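Local coordinates for protein quinoline 2-oxidoreductase large subunit (Pseudomonas putida, PDB 1T3Q) that serves as the molybdenum-bearing large subunit of quinoline 2-oxidoreductase, a molybdenum hydroxylase of the xanthine dehydrogenase family that probably hydroxylates quinoline next to the ring nitrogen, at residues 41-46 and 275-280; 159-164 and 359-364; 435-440 and 659-664. All coordinates share one frame; numbering follows the deposited sequence.

Interaction 1 of 3, residues 41-46 and 275-280; sequences GMLHVA and LGRPVR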
ATOM      1  N   GLY B  41       7.565   9.968  -5.442  1.00 25.33           N
ATOM      2  CA  GLY B  41       7.376  11.371  -5.785  1.00 24.79           C
ATOM      3  C   GLY B  41       6.904  12.252  -4.645  1.00 24.29           C
ATOM      4  O   GLY B  41       6.553  13.415  -4.846  1.00 22.90           O
ATOM      5  N   MET B  42       6.908  11.696  -3.443  1.00 23.19           N
ATOM      6  CA  MET B  42       6.471  12.395  -2.242  1.00 23.48           C
ATOM      7  C   MET B  42       7.167  13.737  -2.004  1.00 22.54           C
ATOM      8  O   MET B  42       8.399  13.823  -2.026  1.00 21.27           O
ATOM      9  CB  MET B  42       6.695  11.473  -1.041  1.00 25.00           C
ATOM     10  CG  MET B  42       6.055  11.896   0.253  1.00 29.23           C
ATOM     11  SD  MET B  42       6.187  10.531   1.423  0.50 26.58           S
ATOM     12  CE  MET B  42       7.952  10.388   1.594  1.00 29.40           C
ATOM     13  N   LEU B  43       6.367  14.777  -1.768  1.00 19.45           N
ATOM     14  CA  LEU B  43       6.877  16.121  -1.492  1.00 19.23           C
ATOM     15  C   LEU B  43       6.682  16.452  -0.012  1.00 17.44           C
ATOM     16  O   LEU B  43       5.940  15.760   0.698  1.00 18.47           O
ATOM     17  CB  LEU B  43       6.165  17.159  -2.372  1.00 19.15           C
ATOM     18  CG  LEU B  43       6.467  17.062  -3.869  1.00 20.16           C
ATOM     19  CD1 LEU B  43       5.538  17.981  -4.646  1.00 20.70           C
ATOM     20  CD2 LEU B  43       7.930  17.427  -4.118  1.00 19.99           C
ATOM     21  N   HIS B  44       7.332  17.519   0.445  1.00 16.72           N
ATOM     22  CA  HIS B  44       7.285  17.907   1.847  1.00 17.54           C
ATOM     23  C   HIS B  44       6.789  19.317   2.116  1.00 19.08           C
ATOM     24  O   HIS B  44       7.141  20.259   1.403  1.00 19.34           O
ATOM     25  CB  HIS B  44       8.680  17.748   2.444  1.00 16.36           C
ATOM     26  CG  HIS B  44       9.258  16.384   2.238  1.00 17.56           C
ATOM     27  ND1 HIS B  44       9.306  15.438   3.239  1.00 17.69           N
ATOM     28  CD2 HIS B  44       9.761  15.788   1.130  1.00 18.99           C
ATOM     29  CE1 HIS B  44       9.812  14.317   2.756  1.00 17.50           C
ATOM     30  NE2 HIS B  44      10.095  14.503   1.479  1.00 18.91           N
ATOM     31  N   VAL B  45       5.984  19.464   3.161  1.00 18.08           N
ATOM     32  CA  VAL B  45       5.462  20.780   3.501  1.00 19.84           C
ATOM     33  C   VAL B  45       6.110  21.328   4.769  1.00 20.72           C
ATOM     34  O   VAL B  45       6.435  20.576   5.693  1.00 20.15           O
ATOM     35  CB  VAL B  45       3.918  20.745   3.686  1.00 23.42           C
ATOM     36  CG1 VAL B  45       3.548  19.912   4.897  1.00 24.00           C
ATOM     37  CG2 VAL B  45       3.371  22.166   3.829  1.00 23.66           C
ATOM     38  N   ALA B  46       6.329  22.642   4.783  1.00 17.06           N
ATOM     39  CA  ALA B  46       6.888  23.344   5.935  1.00 17.52           C
ATOM     40  C   ALA B  46       5.977  24.545   6.127  1.00 18.38           C
ATOM     41  O   ALA B  46       5.346  24.998   5.169  1.00 18.32           O
ATOM     42  CB  ALA B  46       8.304  23.804   5.663  1.00 17.59           C
ATOM     43  N   LEU B 275      -0.970  19.697  -6.614  1.00 19.97           N
ATOM     44  CA  LEU B 275       0.300  19.332  -7.236  1.00 20.51           C
ATOM     45  C   LEU B 275       0.327  18.014  -8.002  1.00 19.89           C
ATOM     46  O   LEU B 275       1.238  17.778  -8.795  1.00 19.30           O
ATOM     47  CB  LEU B 275       1.407  19.314  -6.172  1.00 18.89           C
ATOM     48  CG  LEU B 275       1.681  20.628  -5.438  1.00 22.68           C
ATOM     49  CD1 LEU B 275       2.605  20.378  -4.250  1.00 22.81           C
ATOM     50  CD2 LEU B 275       2.301  21.635  -6.399  1.00 23.74           C
ATOM     51  N   GLY B 276      -0.654  17.152  -7.764  1.00 18.22           N
ATOM     52  CA  GLY B 276      -0.671  15.876  -8.455  1.00 18.16           C
ATOM     53  C   GLY B 276       0.414  14.940  -7.949  1.00 19.20           C
ATOM     54  O   GLY B 276       0.858  14.043  -8.662  1.00 19.65           O
ATOM     55  N   ARG B 277       0.858  15.163  -6.718  1.00 19.91           N
ATOM     56  CA  ARG B 277       1.884  14.325  -6.102  1.00 21.94           C
ATOM     57  C   ARG B 277       1.606  14.206  -4.607  1.00 20.53           C
ATOM     58  O   ARG B 277       0.900  15.035  -4.033  1.00 18.80           O
ATOM     59  CB  ARG B 277       3.271  14.931  -6.322  1.00 24.47           C
ATOM     60  CG  ARG B 277       3.693  14.950  -7.780  1.00 29.66           C
ATOM     61  CD  ARG B 277       5.014  15.647  -7.973  1.00 33.90           C
ATOM     62  NE  ARG B 277       6.109  14.951  -7.304  1.00 37.47           N
ATOM     63  CZ  ARG B 277       7.374  15.355  -7.347  1.00 37.75           C
ATOM     64  NH1 ARG B 277       7.699  16.450  -8.029  1.00 36.19           N
ATOM     65  NH2 ARG B 277       8.313  14.669  -6.708  1.00 36.43           N
ATOM     66  N   PRO B 278       2.149  13.165  -3.957  1.00 18.46           N
ATOM     67  CA  PRO B 278       1.911  13.010  -2.520  1.00 20.16           C
ATOM     68  C   PRO B 278       2.533  14.168  -1.747  1.00 18.39           C
ATOM     69  O   PRO B 278       3.584  14.691  -2.128  1.00 19.03           O
ATOM     70  CB  PRO B 278       2.591  11.674  -2.191  1.00 19.76           C
ATOM     71  CG  PRO B 278       2.565  10.942  -3.479  1.00 19.52           C
ATOM     72  CD  PRO B 278       2.909  12.020  -4.483  1.00 20.84           C
ATOM     73  N   VAL B 279       1.875  14.577  -0.670  1.00 17.73           N
ATOM     74  CA  VAL B 279       2.379  15.664   0.162  1.00 17.00           C
ATOM     75  C   VAL B 279       2.436  15.196   1.605  1.00 17.89           C
ATOM     76  O   VAL B 279       1.419  14.819   2.195  1.00 17.02           O
ATOM     77  CB  VAL B 279       1.486  16.913   0.065  1.00 17.68           C
ATOM     78  CG1 VAL B 279       2.019  18.001   0.987  1.00 17.82           C
ATOM     79  CG2 VAL B 279       1.438  17.402  -1.377  1.00 17.42           C
ATOM     80  N   ARG B 280       3.640  15.235   2.163  1.00 18.48           N
ATOM     81  CA  ARG B 280       3.906  14.787   3.518  1.00 18.50           C
ATOM     82  C   ARG B 280       4.072  15.913   4.529  1.00 17.99           C
ATOM     83  O   ARG B 280       4.841  16.854   4.312  1.00 17.72           O
ATOM     84  CB  ARG B 280       5.173  13.923   3.498  1.00 17.94           C
ATOM     85  CG  ARG B 280       5.722  13.448   4.845  1.00 16.41           C
ATOM     86  CD  ARG B 280       6.959  12.607   4.544  1.00 18.00           C
ATOM     87  NE  ARG B 280       7.521  11.868   5.668  1.00 20.61           N
ATOM     88  CZ  ARG B 280       8.420  12.353   6.515  1.00 19.17           C
ATOM     89  NH1 ARG B 280       8.879  11.592   7.496  1.00 21.34           N
ATOM     90  NH2 ARG B 280       8.857  13.599   6.389  1.00 20.30           N
TER
HETATM   91  O   HOH W   1       7.978  16.107   5.584  1.00 23.15           O
HETATM   92  O   HOH W   2       6.634  18.075   6.686  1.00 20.77           O
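Leu43 and His44 pair in parallel with Val279 and Arg280 inside a mixed beta sheet, a clear case of neighbouring strands drawn from distant parts of a sequence. The backbone ladder zigzags as parallel pairing requires. Leu43 N donates to Pro278 O at 2.8 Å, Leu43 O receives Arg280 N, and Val45 N closes the series on Arg280 O at 3.1 Å.

Before the strands begin, a side chain takes over from the ladder. Arg277 grips Gly41 O side-on with two nitrogens, NE and NH2, each 2.9 Å from that oxygen. The NE bond uses a lone pair in the carbonyl plane, whereas NH2 approaches from above that plane. The bend at chi3 (64°) of Arg277 turns the guanidinium back to this oxygen and lays one of its faces under Leu43 CD2, which lies 3.8 Å from Arg277 NH2. Leu43 CD1 meanwhile meets Leu275 CD1, also at 3.8 Å. With an alanine at Arg277, Gly41 O would probably be left without these two donors, and Leu43 CD2 would probably lose the guanidinium face it rests on.

On the face bearing His44 and Arg280, the two side chains run side by side, with Arg280 NH2 near the edge of the imidazole. Water 1 bridges them, 2.8 Å from His44 ND1 and accepting from Arg280 NH2. The Met42 side chain slants across that of Arg280, its CE 3.8 Å from Arg280 CD. The chemistry thus divides the work: backbone bonds set the strand register, one arginine ties the loop before the strand through its side chain, and Arg280 spreads its N-H groups over Ala35 O and water 1 while packing on Glu37 of the small subunit.

Interaction 2 of 3, residues 159-164 and 359-364; sequences DTLAGN and AVATNK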
ATOM      1  N   ASP B 159     -12.308  38.391  16.149  1.00 24.66           N
ATOM      2  CA  ASP B 159     -13.215  39.401  15.610  1.00 27.45           C
ATOM      3  C   ASP B 159     -14.461  38.910  14.883  1.00 28.13           C
ATOM      4  O   ASP B 159     -15.337  39.714  14.554  1.00 27.82           O
ATOM      5  CB  ASP B 159     -12.455  40.383  14.701  1.00 28.97           C
ATOM      6  CG  ASP B 159     -11.765  39.703  13.533  1.00 31.34           C
ATOM      7  OD1 ASP B 159     -12.293  38.702  13.010  1.00 34.56           O
ATOM      8  OD2 ASP B 159     -10.694  40.192  13.119  1.00 35.29           O
ATOM      9  N   THR B 160     -14.559  37.611  14.624  1.00 27.48           N
ATOM     10  CA  THR B 160     -15.745  37.088  13.955  1.00 27.53           C
ATOM     11  C   THR B 160     -16.808  36.767  15.001  1.00 27.02           C
ATOM     12  O   THR B 160     -17.927  36.385  14.665  1.00 28.60           O
ATOM     13  CB  THR B 160     -15.449  35.790  13.170  1.00 28.22           C
ATOM     14  OG1 THR B 160     -15.124  34.738  14.091  1.00 26.69           O
ATOM     15  CG2 THR B 160     -14.290  35.996  12.203  1.00 28.16           C
ATOM     16  N   LEU B 161     -16.451  36.924  16.272  1.00 27.14           N
ATOM     17  CA  LEU B 161     -17.375  36.629  17.362  1.00 28.00           C
ATOM     18  C   LEU B 161     -17.925  37.882  18.030  1.00 28.00           C
ATOM     19  O   LEU B 161     -17.394  38.980  17.862  1.00 28.82           O
ATOM     20  CB  LEU B 161     -16.681  35.780  18.433  1.00 26.46           C
ATOM     21  CG  LEU B 161     -16.010  34.472  18.010  1.00 27.68           C
ATOM     22  CD1 LEU B 161     -15.438  33.783  19.237  1.00 25.72           C
ATOM     23  CD2 LEU B 161     -17.011  33.575  17.314  1.00 27.68           C
ATOM     24  N   ALA B 162     -18.995  37.700  18.795  1.00 28.53           N
ATOM     25  CA  ALA B 162     -19.610  38.793  19.527  1.00 29.66           C
ATOM     26  C   ALA B 162     -19.118  38.663  20.966  1.00 29.72           C
ATOM     27  O   ALA B 162     -19.698  37.929  21.771  1.00 32.92           O
ATOM     28  CB  ALA B 162     -21.120  38.678  19.469  1.00 29.55           C
ATOM     29  N   GLY B 163     -18.036  39.359  21.283  1.00 28.47           N
ATOM     30  CA  GLY B 163     -17.492  39.286  22.626  1.00 26.95           C
ATOM     31  C   GLY B 163     -16.598  38.069  22.755  1.00 26.36           C
ATOM     32  O   GLY B 163     -16.507  37.263  21.831  1.00 26.99           O
ATOM     33  N   ASN B 164     -15.946  37.920  23.902  1.00 24.69           N
ATOM     34  CA  ASN B 164     -15.044  36.792  24.107  1.00 23.95           C
ATOM     35  C   ASN B 164     -15.669  35.568  24.761  1.00 23.74           C
ATOM     36  O   ASN B 164     -15.018  34.532  24.877  1.00 23.79           O
ATOM     37  CB  ASN B 164     -13.828  37.238  24.920  1.00 21.89           C
ATOM     38  CG  ASN B 164     -13.017  38.301  24.213  1.00 22.30           C
ATOM     39  OD1 ASN B 164     -12.717  38.178  23.024  1.00 23.59           O
ATOM     40  ND2 ASN B 164     -12.647  39.348  24.941  1.00 21.89           N
ATOM     41  N   ALA B 359     -16.687  29.621  28.913  1.00 18.85           N
ATOM     42  CA  ALA B 359     -15.576  29.366  28.001  1.00 18.39           C
ATOM     43  C   ALA B 359     -15.292  30.685  27.296  1.00 19.92           C
ATOM     44  O   ALA B 359     -16.181  31.251  26.660  1.00 20.80           O
ATOM     45  CB  ALA B 359     -15.959  28.297  26.978  1.00 17.12           C
ATOM     46  N   VAL B 360     -14.068  31.185  27.415  1.00 20.39           N
ATOM     47  CA  VAL B 360     -13.719  32.446  26.771  1.00 21.15           C
ATOM     48  C   VAL B 360     -12.608  32.301  25.752  1.00 21.96           C
ATOM     49  O   VAL B 360     -11.672  31.512  25.927  1.00 20.77           O
ATOM     50  CB  VAL B 360     -13.288  33.518  27.797  1.00 20.65           C
ATOM     51  CG1 VAL B 360     -14.437  33.814  28.741  1.00 22.07           C
ATOM     52  CG2 VAL B 360     -12.055  33.045  28.574  1.00 21.66           C
ATOM     53  N   ALA B 361     -12.722  33.073  24.679  1.00 20.79           N
ATOM     54  CA  ALA B 361     -11.723  33.061  23.627  1.00 21.57           C
ATOM     55  C   ALA B 361     -10.546  33.930  24.042  1.00 22.08           C
ATOM     56  O   ALA B 361     -10.723  34.999  24.633  1.00 22.70           O
ATOM     57  CB  ALA B 361     -12.330  33.576  22.328  1.00 21.76           C
ATOM     58  N   THR B 362      -9.341  33.454  23.747  1.00 20.11           N
ATOM     59  CA  THR B 362      -8.119  34.177  24.058  1.00 18.57           C
ATOM     60  C   THR B 362      -7.231  34.016  22.834  1.00 17.47           C
ATOM     61  O   THR B 362      -7.464  33.132  22.010  1.00 18.12           O
ATOM     62  CB  THR B 362      -7.393  33.578  25.283  1.00 19.67           C
ATOM     63  OG1 THR B 362      -7.083  32.206  25.024  1.00 19.92           O
ATOM     64  CG2 THR B 362      -8.266  33.666  26.527  1.00 19.10           C
ATOM     65  N   ASN B 363      -6.223  34.866  22.696  1.00 18.89           N
ATOM     66  CA  ASN B 363      -5.343  34.756  21.545  1.00 18.75           C
ATOM     67  C   ASN B 363      -4.218  33.758  21.812  1.00 19.04           C
ATOM     68  O   ASN B 363      -3.054  34.121  21.963  1.00 18.75           O
ATOM     69  CB  ASN B 363      -4.800  36.135  21.167  1.00 18.85           C
ATOM     70  CG  ASN B 363      -5.879  37.027  20.569  1.00 18.56           C
ATOM     71  OD1 ASN B 363      -6.282  38.024  21.165  1.00 18.91           O
ATOM     72  ND2 ASN B 363      -6.366  36.654  19.391  1.00 14.73           N
ATOM     73  N   LYS B 364      -4.608  32.488  21.873  1.00 19.98           N
ATOM     74  CA  LYS B 364      -3.694  31.376  22.115  1.00 18.33           C
ATOM     75  C   LYS B 364      -4.187  30.248  21.229  1.00 20.04           C
ATOM     76  O   LYS B 364      -5.262  30.350  20.636  1.00 19.47           O
ATOM     77  CB  LYS B 364      -3.772  30.946  23.577  1.00 18.57           C
ATOM     78  CG  LYS B 364      -3.450  32.052  24.561  1.00 17.67           C
ATOM     79  CD  LYS B 364      -3.695  31.613  25.996  1.00 19.19           C
ATOM     80  CE  LYS B 364      -3.440  32.768  26.956  1.00 18.77           C
ATOM     81  NZ  LYS B 364      -3.620  32.384  28.374  1.00 18.93           N
TER
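Asn164 O is approached by two adjacent residues of the other segment. Ala361 N donates to it at 2.7 Å, a nearly straight bond (164° at the hydrogen) lying in the carbonyl plane. Val360 CA, 3.1 Å from Asn164 O, adds a CA-H...O contact of the kind that often accompanies strand-like backbone bonds. The same oxygen also lies near the valine side chain, with Val360 CB 3.5 Å away, so the acceptor takes one N-H and lies against the Val360 CA and CB.

Across the bond, the Asn164 CB rests against Ala361 O at 3.8 Å. That oxygen is buried by the contact and has no hydrogen-bond partner in the model. The amide of Asn164 does not turn to it. With CG anti to the carbonyl carbon (chi1 -62°), the group is sent instead to a neighbouring loop and helix: OD1 accepts from Ala157 N, while ND2 donates to Ala155 O and Ala150 O, and these bonds fix its rotation.

Apolar contact is slight. Leu161 CD1 reaches Ala361 CB at 4.4 Å, and both side chains also touch Val166 of strand 165-170. Val360 packs on helix 147-152.

The contact lies where the loop leading into strand 165-170 meets the end of strand 352-360, its antiparallel neighbour; Ala359 is already bonded to Ser167 through the backbone. Beyond Ala361 the chain turns, with Asn363 at the centre of an inverse gamma turn. The chemistry implies that this small, buried contact rests mainly on one short, straight backbone bond, whose acceptor residue is fixed by the bonds of its own amide.

Interaction 3 of 3, residues 435-440 and 659-664; sequences EMVNPE and DFFAVE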
ATOM      1  N   GLU B 435      -7.144   0.518  53.254  1.00 23.54           N
ATOM      2  CA  GLU B 435      -6.371  -0.673  53.614  1.00 24.01           C
ATOM      3  C   GLU B 435      -5.003  -0.634  52.929  1.00 24.56           C
ATOM      4  O   GLU B 435      -3.975  -0.932  53.538  1.00 25.31           O
ATOM      5  CB  GLU B 435      -7.108  -1.944  53.177  1.00 23.75           C
ATOM      6  N   MET B 436      -4.999  -0.278  51.652  1.00 24.51           N
ATOM      7  CA  MET B 436      -3.759  -0.204  50.892  1.00 25.25           C
ATOM      8  C   MET B 436      -2.806   0.822  51.488  1.00 24.42           C
ATOM      9  O   MET B 436      -1.611   0.567  51.636  1.00 23.29           O
ATOM     10  CB  MET B 436      -4.060   0.157  49.438  1.00 24.45           C
ATOM     11  CG  MET B 436      -4.857  -0.897  48.703  1.00 26.57           C
ATOM     12  SD  MET B 436      -5.255  -0.410  47.013  1.00 27.42           S
ATOM     13  CE  MET B 436      -3.650  -0.593  46.203  1.00 27.69           C
ATOM     14  N   VAL B 437      -3.349   1.983  51.838  1.00 23.94           N
ATOM     15  CA  VAL B 437      -2.562   3.072  52.399  1.00 24.37           C
ATOM     16  C   VAL B 437      -2.052   2.813  53.809  1.00 26.55           C
ATOM     17  O   VAL B 437      -0.894   3.101  54.111  1.00 27.35           O
ATOM     18  CB  VAL B 437      -3.378   4.386  52.398  1.00 23.30           C
ATOM     19  CG1 VAL B 437      -2.664   5.458  53.212  1.00 22.87           C
ATOM     20  CG2 VAL B 437      -3.579   4.859  50.972  1.00 21.69           C
ATOM     21  N   ASN B 438      -2.913   2.271  54.666  1.00 27.86           N
ATOM     22  CA  ASN B 438      -2.548   1.996  56.052  1.00 30.24           C
ATOM     23  C   ASN B 438      -2.213   3.331  56.708  1.00 30.87           C
ATOM     24  O   ASN B 438      -1.074   3.573  57.097  1.00 28.84           O
ATOM     25  CB  ASN B 438      -1.329   1.073  56.116  1.00 31.26           C
ATOM     26  CG  ASN B 438      -1.016   0.622  57.530  1.00 33.93           C
ATOM     27  OD1 ASN B 438      -1.538   1.174  58.500  1.00 33.52           O
ATOM     28  ND2 ASN B 438      -0.155  -0.383  57.655  1.00 34.30           N
ATOM     29  N   PRO B 439      -3.216   4.215  56.840  1.00 32.75           N
ATOM     30  CA  PRO B 439      -3.038   5.540  57.443  1.00 33.39           C
ATOM     31  C   PRO B 439      -2.326   5.559  58.796  1.00 34.76           C
ATOM     32  O   PRO B 439      -1.589   6.497  59.098  1.00 35.93           O
ATOM     33  CB  PRO B 439      -4.466   6.086  57.510  1.00 33.18           C
ATOM     34  CG  PRO B 439      -5.312   4.852  57.570  1.00 33.95           C
ATOM     35  CD  PRO B 439      -4.641   3.953  56.572  1.00 32.86           C
ATOM     36  N   GLU B 440      -2.540   4.530  59.607  1.00 34.89           N
ATOM     37  CA  GLU B 440      -1.893   4.472  60.913  1.00 34.95           C
ATOM     38  C   GLU B 440      -0.380   4.496  60.728  1.00 34.75           C
ATOM     39  O   GLU B 440       0.324   5.260  61.387  1.00 35.93           O
ATOM     40  CB  GLU B 440      -2.312   3.204  61.657  1.00 35.83           C
ATOM     41  N   ASP B 659       4.891   7.244  46.901  1.00 19.95           N
ATOM     42  CA  ASP B 659       3.973   6.119  46.820  1.00 19.93           C
ATOM     43  C   ASP B 659       2.716   6.474  46.036  1.00 19.07           C
ATOM     44  O   ASP B 659       2.292   7.625  46.006  1.00 20.74           O
ATOM     45  CB  ASP B 659       3.540   5.685  48.223  1.00 20.01           C
ATOM     46  CG  ASP B 659       4.706   5.311  49.109  1.00 24.07           C
ATOM     47  OD1 ASP B 659       5.084   4.122  49.128  1.00 26.90           O
ATOM     48  OD2 ASP B 659       5.243   6.209  49.787  1.00 24.46           O
ATOM     49  N   PHE B 660       2.126   5.468  45.409  1.00 18.59           N
ATOM     50  CA  PHE B 660       0.891   5.663  44.671  1.00 19.51           C
ATOM     51  C   PHE B 660       0.083   4.382  44.764  1.00 19.39           C
ATOM     52  O   PHE B 660       0.591   3.283  44.517  1.00 20.26           O
ATOM     53  CB  PHE B 660       1.167   6.033  43.213  1.00 19.36           C
ATOM     54  CG  PHE B 660       0.385   7.231  42.747  1.00 19.79           C
ATOM     55  CD1 PHE B 660      -0.997   7.161  42.595  1.00 22.00           C
ATOM     56  CD2 PHE B 660       1.024   8.444  42.512  1.00 21.61           C
ATOM     57  CE1 PHE B 660      -1.733   8.288  42.223  1.00 20.94           C
ATOM     58  CE2 PHE B 660       0.297   9.575  42.137  1.00 21.95           C
ATOM     59  CZ  PHE B 660      -1.083   9.496  41.994  1.00 20.66           C
ATOM     60  N   PHE B 661      -1.172   4.539  45.159  1.00 17.80           N
ATOM     61  CA  PHE B 661      -2.086   3.422  45.321  1.00 18.10           C
ATOM     62  C   PHE B 661      -3.285   3.663  44.418  1.00 18.92           C
ATOM     63  O   PHE B 661      -3.794   4.781  44.345  1.00 18.66           O
ATOM     64  CB  PHE B 661      -2.545   3.347  46.774  1.00 18.11           C
ATOM     65  CG  PHE B 661      -1.414   3.328  47.770  1.00 20.20           C
ATOM     66  CD1 PHE B 661      -0.778   2.136  48.105  1.00 21.19           C
ATOM     67  CD2 PHE B 661      -0.988   4.504  48.375  1.00 19.25           C
ATOM     68  CE1 PHE B 661       0.267   2.121  49.032  1.00 21.19           C
ATOM     69  CE2 PHE B 661       0.056   4.498  49.301  1.00 21.23           C
ATOM     70  CZ  PHE B 661       0.682   3.305  49.628  1.00 19.39           C
ATOM     71  N   ALA B 662      -3.732   2.619  43.730  1.00 18.59           N
ATOM     72  CA  ALA B 662      -4.873   2.745  42.838  1.00 20.58           C
ATOM     73  C   ALA B 662      -5.871   1.606  42.996  1.00 21.33           C
ATOM     74  O   ALA B 662      -5.490   0.442  43.118  1.00 19.90           O
ATOM     75  CB  ALA B 662      -4.397   2.808  41.385  1.00 19.90           C
ATOM     76  N   VAL B 663      -7.150   1.960  43.002  1.00 20.91           N
ATOM     77  CA  VAL B 663      -8.227   0.982  43.072  1.00 21.55           C
ATOM     78  C   VAL B 663      -9.075   1.279  41.841  1.00 21.79           C
ATOM     79  O   VAL B 663      -9.578   2.392  41.685  1.00 22.30           O
ATOM     80  CB  VAL B 663      -9.095   1.152  44.331  1.00 21.00           C
ATOM     81  CG1 VAL B 663     -10.319   0.250  44.230  1.00 21.30           C
ATOM     82  CG2 VAL B 663      -8.289   0.811  45.571  1.00 21.70           C
ATOM     83  N   GLU B 664      -9.226   0.299  40.960  1.00 20.45           N
ATOM     84  CA  GLU B 664     -10.001   0.516  39.745  1.00 22.06           C
ATOM     85  C   GLU B 664     -11.117  -0.489  39.539  1.00 21.31           C
ATOM     86  O   GLU B 664     -10.947  -1.683  39.779  1.00 19.27           O
ATOM     87  CB  GLU B 664      -9.076   0.489  38.515  1.00 23.17           C
ATOM     88  CG  GLU B 664      -9.804   0.466  37.169  1.00 28.92           C
ATOM     89  CD  GLU B 664     -10.504   1.781  36.849  1.00 33.22           C
ATOM     90  OE1 GLU B 664     -11.441   1.776  36.018  1.00 33.96           O
ATOM     91  OE2 GLU B 664     -10.113   2.823  37.419  1.00 35.02           O
TER
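Met436, Val437 and Phe661 make the main apolar contact between the end of a helix and a strand, and no hydrogen bond joins the two segments. Aromatic packing comes first. The Phe661 ring lies against the backbone of the last helical turn, with Val437 CA above the centre of one face at a height of 4.2 Å and Met436 C above the same face. Met436 O also lies over this face, toward its edge, 3.6 Å from Phe661 CE1. Val437 CG2 sits over it too, on the other side, 3.7 Å from Phe661 CD2, the two side chains crossing at about a right angle. The ring therefore packs on backbone as much as on side chains.

Aliphatic and sulfur contacts follow along the strand. Met436 CB stands 4.1 Å from Phe661 CD1, and its chain then passes on to the next residue facing the helix: Met436 SD touches Val663 CG2 at 3.6 Å. A bend at chi3 (74°) swings the methyl group back over the strand backbone, leaving Met436 CE 3.7 Å from Ala662 O. Val663 has further partners in the same helix, Thr429, Leu432 and Leu433.

Polar interactions lie at the margins. Asn438 leaves the helix with positive phi and N-caps the following one through OD1 to Ala441 N, while Asp659 forms a salt bridge with Arg445.

Phe661 and Val663 thus face helix 426-437, whereas Phe660 and Ala662 between and beside them pack on helix 672-692. This sequence of helix, sheet and helix is a three-layer alpha/beta arrangement, here built round strand 655-665 of a four-stranded mixed sheet in the second molybdopterin-binding region.

How the interactions relate
From the N terminus, interaction 1 opens first, at residues 41-46, and interaction 2 opens at 159-164 before it has closed. Interaction 1 then closes at 275-280 and interaction 2 at 359-364, so the two long loops cross instead of nesting. The first joins the hammerhead region to the first molybdopterin-binding region; the second ties the loop leading into strand 165-170 to the end of strand 352-360 within that region. Interaction 3 follows in series, closing a loop of its own from 435-440 to 659-664 in the second molybdopterin-binding region. None touches another: centres are about 35 Å apart for interactions 1 and 2, and interactions 1 and 3 lie on opposite sides of the chain's centre.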